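Long-range contacts in CalU16 (Micromonospora echinospora, PDB 4FPW), which probably confers self-sacrifice resistance to an enediyne antibiotic in the bacterium that makes it, and belongs to the AHA1 family: residues A[24-29]-A[108-113]; A[31-36]-A[100-105]. All blocks are in the same frame, centred on the assembly; numbering follows the deposited sequence.

In the fold
Interaction 1 pairs strands 20-29 and 106-115 inside the large antiparallel sheet, whereas interaction 2 sets the first turn of helix 33-41 beside the end of strand 94-103. Their centres lie about 12 Å apart, and both reach the same sheet, since 94-103 lies next to 106-115 in it. L109 of the first rests on L100 of the second, and R28 forms a salt bridge with E103. The strand pair is buried and held by backbone hydrogen bonds, with I25, L109 and L111 beside Q27 on one face, and the charged R26 and E110 among I24 and L108 on the other. Interaction 2, farther from the chain's centre and partly exposed, relies on apolar contacts. Along the chain it is nested within the loop that interaction 1 closes.

Interaction 1: A[24-29]-A[108-113]; sequences IIRQRY and LLELEH
I24 lies alongside E112 on one face of this antiparallel pair, its CG1 3.5 Å from E112 CD, so the ethyl branch of I24 runs along the glutamate stem while the E112 carboxylate forms a salt bridge with R99. I25 then makes a hydrogen-bonded pair with L111: I25 N to L111 O and L111 N to I25 O are both 2.9 Å. R26 returns to the I24 face and points the same way as E110. Its NE gives only a weak bond to E110 OE2 at 3.5 Å, with guanidinium and carboxylate planes 89° apart; stronger partners are E7 for R26 and R99 for E110. Q27 N meets L109 O at 3.3 Å. At the end of the strand, Y29 has CG beside its backbone N (chi1 -56°), and the ring edge at CE2 comes 3.6 Å from L109 CB. On the other side of the sheet from the charged pairs, I25 and Q27 touch L132 and L111 touches W128, both of helix 118-138. Strand 20-29 is thus held between 7-15 and 106-115, in a sheet-and-long-helix layout consistent with the Bet v 1-like fold.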
loop_
_atom_site.group_PDB
_atom_site.type_symbol
_atom_site.label_atom_id
_atom_site.label_comp_id
_atom_site.label_asym_id
_atom_site.label_seq_id
_atom_site.Cartn_x
_atom_site.Cartn_y
_atom_site.Cartn_z
ATOM N N ILE A 24 -2.950 8.067 -1.590
ATOM C CA ILE A 24 -4.142 7.349 -1.154
ATOM C C ILE A 24 -4.789 6.686 -2.361
ATOM O O ILE A 24 -5.173 7.361 -3.314
ATOM C CB ILE A 24 -5.143 8.285 -0.452
ATOM C CG1 ILE A 24 -4.603 8.712 0.919
ATOM C CG2 ILE A 24 -6.476 7.582 -0.246
ATOM C CD1 ILE A 24 -5.319 9.905 1.526
ATOM N N ILE A 25 -4.906 5.364 -2.302
ATOM C CA ILE A 25 -5.416 4.573 -3.391
ATOM C C ILE A 25 -6.679 3.913 -2.904
ATOM O O ILE A 25 -6.672 3.290 -1.838
ATOM C CB ILE A 25 -4.396 3.519 -3.816
ATOM C CG1 ILE A 25 -3.279 4.192 -4.605
ATOM C CG2 ILE A 25 -5.036 2.417 -4.658
ATOM C CD1 ILE A 25 -2.037 3.336 -4.706
ATOM N N ARG A 26 -7.753 4.070 -3.684
ATOM C CA ARG A 26 -9.048 3.508 -3.352
ATOM C C ARG A 26 -9.502 2.623 -4.485
ATOM O O ARG A 26 -9.525 3.040 -5.650
ATOM C CB ARG A 26 -10.088 4.604 -3.130
ATOM C CG ARG A 26 -9.647 5.723 -2.184
ATOM C CD ARG A 26 -10.845 6.553 -1.751
ATOM N NE ARG A 26 -10.512 7.498 -0.686
ATOM C CZ ARG A 26 -10.235 8.794 -0.846
ATOM N NH1 ARG A 26 -10.236 9.378 -2.048
ATOM N NH2 ARG A 26 -9.956 9.526 0.226
ATOM N N GLN A 27 -9.860 1.400 -4.126
ATOM C CA GLN A 27 -10.280 0.393 -5.062
ATOM C C GLN A 27 -11.336 -0.441 -4.396
ATOM O O GLN A 27 -11.238 -0.761 -3.201
ATOM C CB GLN A 27 -9.131 -0.514 -5.423
ATOM C CG GLN A 27 -7.967 0.189 -6.094
ATOM C CD GLN A 27 -6.927 -0.800 -6.552
ATOM O OE1 GLN A 27 -6.435 -1.594 -5.754
ATOM N NE2 GLN A 27 -6.580 -0.761 -7.836
ATOM N N ARG A 28 -12.348 -0.798 -5.177
ATOM C CA ARG A 28 -13.438 -1.568 -4.664
ATOM C C ARG A 28 -13.258 -2.981 -5.171
ATOM O O ARG A 28 -12.888 -3.181 -6.331
ATOM C CB ARG A 28 -14.758 -0.975 -5.134
ATOM C CG ARG A 28 -15.837 -1.097 -4.083
ATOM C CD ARG A 28 -17.219 -1.100 -4.688
ATOM N NE ARG A 28 -18.056 -2.096 -4.041
ATOM C CZ ARG A 28 -19.274 -2.422 -4.452
ATOM N NH1 ARG A 28 -19.803 -1.819 -5.518
ATOM N NH2 ARG A 28 -19.967 -3.360 -3.799
ATOM N N TYR A 29 -13.485 -3.960 -4.301
ATOM C CA TYR A 29 -13.471 -5.350 -4.729
ATOM C C TYR A 29 -14.766 -6.035 -4.393
ATOM O O TYR A 29 -15.425 -5.738 -3.395
ATOM C CB TYR A 29 -12.314 -6.134 -4.120
ATOM C CG TYR A 29 -10.970 -5.517 -4.404
ATOM C CD1 TYR A 29 -10.309 -5.754 -5.606
ATOM C CD2 TYR A 29 -10.369 -4.686 -3.476
ATOM C CE1 TYR A 29 -9.088 -5.180 -5.866
ATOM C CE2 TYR A 29 -9.155 -4.106 -3.729
ATOM C CZ TYR A 29 -8.515 -4.354 -4.919
ATOM O OH TYR A 29 -7.292 -3.759 -5.126
ATOM N N LEU A 108 -14.356 -1.744 0.134
ATOM C CA LEU A 108 -13.625 -0.565 -0.378
ATOM C C LEU A 108 -12.214 -0.488 0.222
ATOM O O LEU A 108 -11.996 0.124 1.263
ATOM C CB LEU A 108 -14.373 0.770 -0.135
ATOM C CG LEU A 108 -13.528 2.053 -0.438
ATOM C CD1 LEU A 108 -12.987 2.047 -1.856
ATOM C CD2 LEU A 108 -14.228 3.382 -0.186
ATOM N N LEU A 109 -11.246 -1.092 -0.445
ATOM C CA LEU A 109 -9.872 -1.041 0.045
ATOM C C LEU A 109 -9.371 0.385 0.019
ATOM O O LEU A 109 -9.725 1.140 -0.883
ATOM C CB LEU A 109 -8.972 -1.932 -0.808
ATOM C CG LEU A 109 -7.463 -1.835 -0.580
ATOM C CD1 LEU A 109 -6.833 -3.202 -0.695
ATOM C CD2 LEU A 109 -6.785 -0.893 -1.562
ATOM N N GLU A 110 -8.561 0.760 1.013
ATOM C CA GLU A 110 -7.855 2.033 0.987
ATOM C C GLU A 110 -6.425 1.830 1.447
ATOM O O GLU A 110 -6.180 1.330 2.548
ATOM C CB GLU A 110 -8.545 3.097 1.860
ATOM C CG GLU A 110 -9.818 3.648 1.223
ATOM C CD GLU A 110 -10.336 4.939 1.838
ATOM O OE1 GLU A 110 -11.581 5.075 1.908
ATOM O OE2 GLU A 110 -9.518 5.820 2.205
ATOM N N LEU A 111 -5.483 2.215 0.596
ATOM C CA LEU A 111 -4.090 2.076 0.920
ATOM C C LEU A 111 -3.391 3.404 0.831
ATOM O O LEU A 111 -3.301 3.989 -0.257
ATOM C CB LEU A 111 -3.396 1.067 0.021
ATOM C CG LEU A 111 -1.991 0.732 0.542
ATOM C CD1 LEU A 111 -1.719 -0.741 0.328
ATOM C CD2 LEU A 111 -0.907 1.563 -0.126
ATOM N N GLU A 112 -2.877 3.850 1.988
ATOM C CA GLU A 112 -2.231 5.144 2.125
ATOM C C GLU A 112 -0.814 4.971 2.617
ATOM O O GLU A 112 -0.576 4.401 3.686
ATOM C CB GLU A 112 -2.992 6.040 3.109
ATOM C CG GLU A 112 -2.318 7.393 3.313
ATOM C CD GLU A 112 -3.129 8.380 4.124
ATOM O OE1 GLU A 112 -4.181 8.015 4.698
ATOM O OE2 GLU A 112 -2.703 9.547 4.169
ATOM N N HIS A 113 0.112 5.487 1.827
ATOM C CA HIS A 113 1.521 5.503 2.145
ATOM C C HIS A 113 1.900 6.963 2.303
ATOM O O HIS A 113 1.736 7.762 1.377
ATOM C CB HIS A 113 2.307 4.877 1.003
ATOM C CG HIS A 113 3.732 4.548 1.337
ATOM N ND1 HIS A 113 4.372 3.448 0.812
ATOM C CD2 HIS A 113 4.642 5.166 2.125
ATOM C CE1 HIS A 113 5.616 3.408 1.243
ATOM N NE2 HIS A 113 5.803 4.435 2.046
#

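Interaction 2: A[31-36]-A[100-105]; sequences APVDEV and LSEEGD
V33 holds CG1 anti to its backbone N (chi1 160°), which puts CG2 beside that N and turns it toward strand 94-103, where it meets E102 CG at 3.4 Å. The extended E102 stem crosses the valine at about a right angle; the methyl therefore meets the aliphatic part of the glutamate. Nearly one turn further along the helix, V36 has its CG1 swung opposite the backbone N (chi1 179°), which carries that methyl out to L100, 3.8 Å from L100 CD1 and 3.9 Å from L100 CD2, so it sits against both branches of the leucine. L100 CD1 comes equally near the helix backbone, 3.8 Å from V33 O. P32, the N-cap residue, accepts the bond from V36 N to P32 O at 3.1 Å, an i to i-4 bond that closes the first turn, on which V33 and V36 sit. P32 also borders the loop after the strand, its CB 4.0 Å from D105 O. T107 of strand 106-115 touches both valines, and P79 touches V33. The contact thus seats the start of helix 33-41 against the C-terminal end of strand 94-103. Its chemistry grades from buried V36 and L100 outward to V33 and the exposed E102, and cohesion between the two segments rests on van der Waals contact, mostly of methyls and methylenes but also against backbone carbonyl oxygens.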
loop_
_atom_site.group_PDB
_atom_site.type_symbol
_atom_site.label_atom_id
_atom_site.label_comp_id
_atom_site.label_asym_id
_atom_site.label_seq_id
_atom_site.Cartn_x
_atom_site.Cartn_y
_atom_site.Cartn_z
ATOM N N ALA A 31 -15.241 -8.973 -3.453
ATOM C CA ALA A 31 -15.048 -10.055 -2.504
ATOM C C ALA A 31 -15.362 -9.461 -1.148
ATOM O O ALA A 31 -15.409 -8.251 -1.012
ATOM C CB ALA A 31 -13.622 -10.557 -2.558
ATOM N N PRO A 32 -15.621 -10.298 -0.147
ATOM C CA PRO A 32 -15.944 -9.674 1.124
ATOM C C PRO A 32 -14.697 -9.291 1.923
ATOM O O PRO A 32 -13.591 -9.720 1.599
ATOM C CB PRO A 32 -16.808 -10.721 1.839
ATOM C CG PRO A 32 -16.536 -12.025 1.156
ATOM C CD PRO A 32 -15.990 -11.723 -0.209
ATOM N N VAL A 33 -14.905 -8.466 2.945
ATOM C CA VAL A 33 -13.850 -7.929 3.821
ATOM C C VAL A 33 -12.859 -8.967 4.344
ATOM O O VAL A 33 -11.650 -8.737 4.307
ATOM C CB VAL A 33 -14.495 -7.199 5.023
ATOM C CG1 VAL A 33 -13.530 -7.055 6.195
ATOM C CG2 VAL A 33 -15.021 -5.839 4.587
ATOM N N ASP A 34 -13.363 -10.089 4.848
ATOM C CA ASP A 34 -12.492 -11.144 5.389
ATOM C C ASP A 34 -11.488 -11.623 4.356
ATOM O O ASP A 34 -10.281 -11.597 4.576
ATOM C CB ASP A 34 -13.298 -12.356 5.870
ATOM C CG ASP A 34 -13.757 -12.217 7.288
ATOM O OD1 ASP A 34 -13.502 -13.156 8.079
ATOM O OD2 ASP A 34 -14.368 -11.173 7.617
ATOM N N GLU A 35 -12.027 -12.073 3.233
ATOM C CA GLU A 35 -11.241 -12.656 2.154
ATOM C C GLU A 35 -10.171 -11.677 1.714
ATOM O O GLU A 35 -9.045 -12.073 1.469
ATOM C CB GLU A 35 -12.138 -13.018 0.963
ATOM C CG GLU A 35 -13.169 -14.101 1.273
ATOM C CD GLU A 35 -14.072 -14.446 0.094
ATOM O OE1 GLU A 35 -13.616 -14.377 -1.070
ATOM O OE2 GLU A 35 -15.251 -14.793 0.329
ATOM N N VAL A 36 -10.528 -10.401 1.630
ATOM C CA VAL A 36 -9.589 -9.377 1.210
ATOM C C VAL A 36 -8.548 -9.180 2.314
ATOM O O VAL A 36 -7.365 -9.067 2.027
ATOM C CB VAL A 36 -10.301 -8.048 0.887
ATOM C CG1 VAL A 36 -9.301 -6.987 0.477
ATOM C CG2 VAL A 36 -11.334 -8.237 -0.219
ATOM N N LEU A 100 -9.823 -1.536 5.153
ATOM C CA LEU A 100 -10.860 -2.218 4.409
ATOM C C LEU A 100 -12.199 -1.891 5.055
ATOM O O LEU A 100 -12.359 -2.064 6.271
ATOM C CB LEU A 100 -10.641 -3.728 4.448
ATOM C CG LEU A 100 -9.273 -4.250 4.026
ATOM C CD1 LEU A 100 -9.234 -5.766 4.084
ATOM C CD2 LEU A 100 -8.905 -3.761 2.634
ATOM N N SER A 101 -13.152 -1.418 4.254
ATOM C CA SER A 101 -14.513 -1.165 4.730
ATOM C C SER A 101 -15.505 -1.948 3.893
ATOM O O SER A 101 -15.292 -2.155 2.694
ATOM C CB SER A 101 -14.850 0.331 4.667
ATOM O OG SER A 101 -14.260 0.961 3.534
ATOM N N GLU A 102 -16.583 -2.389 4.532
ATOM C CA GLU A 102 -17.661 -3.037 3.816
ATOM C C GLU A 102 -18.410 -1.998 3.000
ATOM O O GLU A 102 -18.714 -0.903 3.479
ATOM C CB GLU A 102 -18.653 -3.703 4.767
ATOM C CG GLU A 102 -18.115 -4.874 5.567
ATOM C CD GLU A 102 -19.204 -5.506 6.416
ATOM O OE1 GLU A 102 -20.243 -5.912 5.844
ATOM O OE2 GLU A 102 -19.040 -5.581 7.656
ATOM N N GLU A 103 -18.666 -2.350 1.749
ATOM C CA GLU A 103 -19.669 -1.695 0.936
ATOM C C GLU A 103 -20.515 -2.843 0.408
ATOM O O GLU A 103 -20.065 -3.604 -0.453
ATOM C CB GLU A 103 -19.002 -0.905 -0.189
ATOM C CG GLU A 103 -19.963 -0.215 -1.151
ATOM C CD GLU A 103 -19.228 0.400 -2.332
ATOM O OE1 GLU A 103 -18.016 0.696 -2.185
ATOM O OE2 GLU A 103 -19.854 0.576 -3.405
ATOM N N GLY A 104 -21.708 -3.000 0.974
ATOM C CA GLY A 104 -22.571 -4.151 0.685
ATOM C C GLY A 104 -21.845 -5.486 0.799
ATOM O O GLY A 104 -21.100 -5.728 1.760
ATOM N N ASP A 105 -22.044 -6.339 -0.204
ATOM C CA ASP A 105 -21.378 -7.648 -0.277
ATOM C C ASP A 105 -19.863 -7.583 -0.572
ATOM O O ASP A 105 -19.186 -8.621 -0.536
ATOM C CB ASP A 105 -22.074 -8.530 -1.326
ATOM C CG ASP A 105 -22.180 -7.856 -2.704
ATOM O OD1 ASP A 105 -21.866 -6.651 -2.822
ATOM O OD2 ASP A 105 -22.599 -8.537 -3.667
#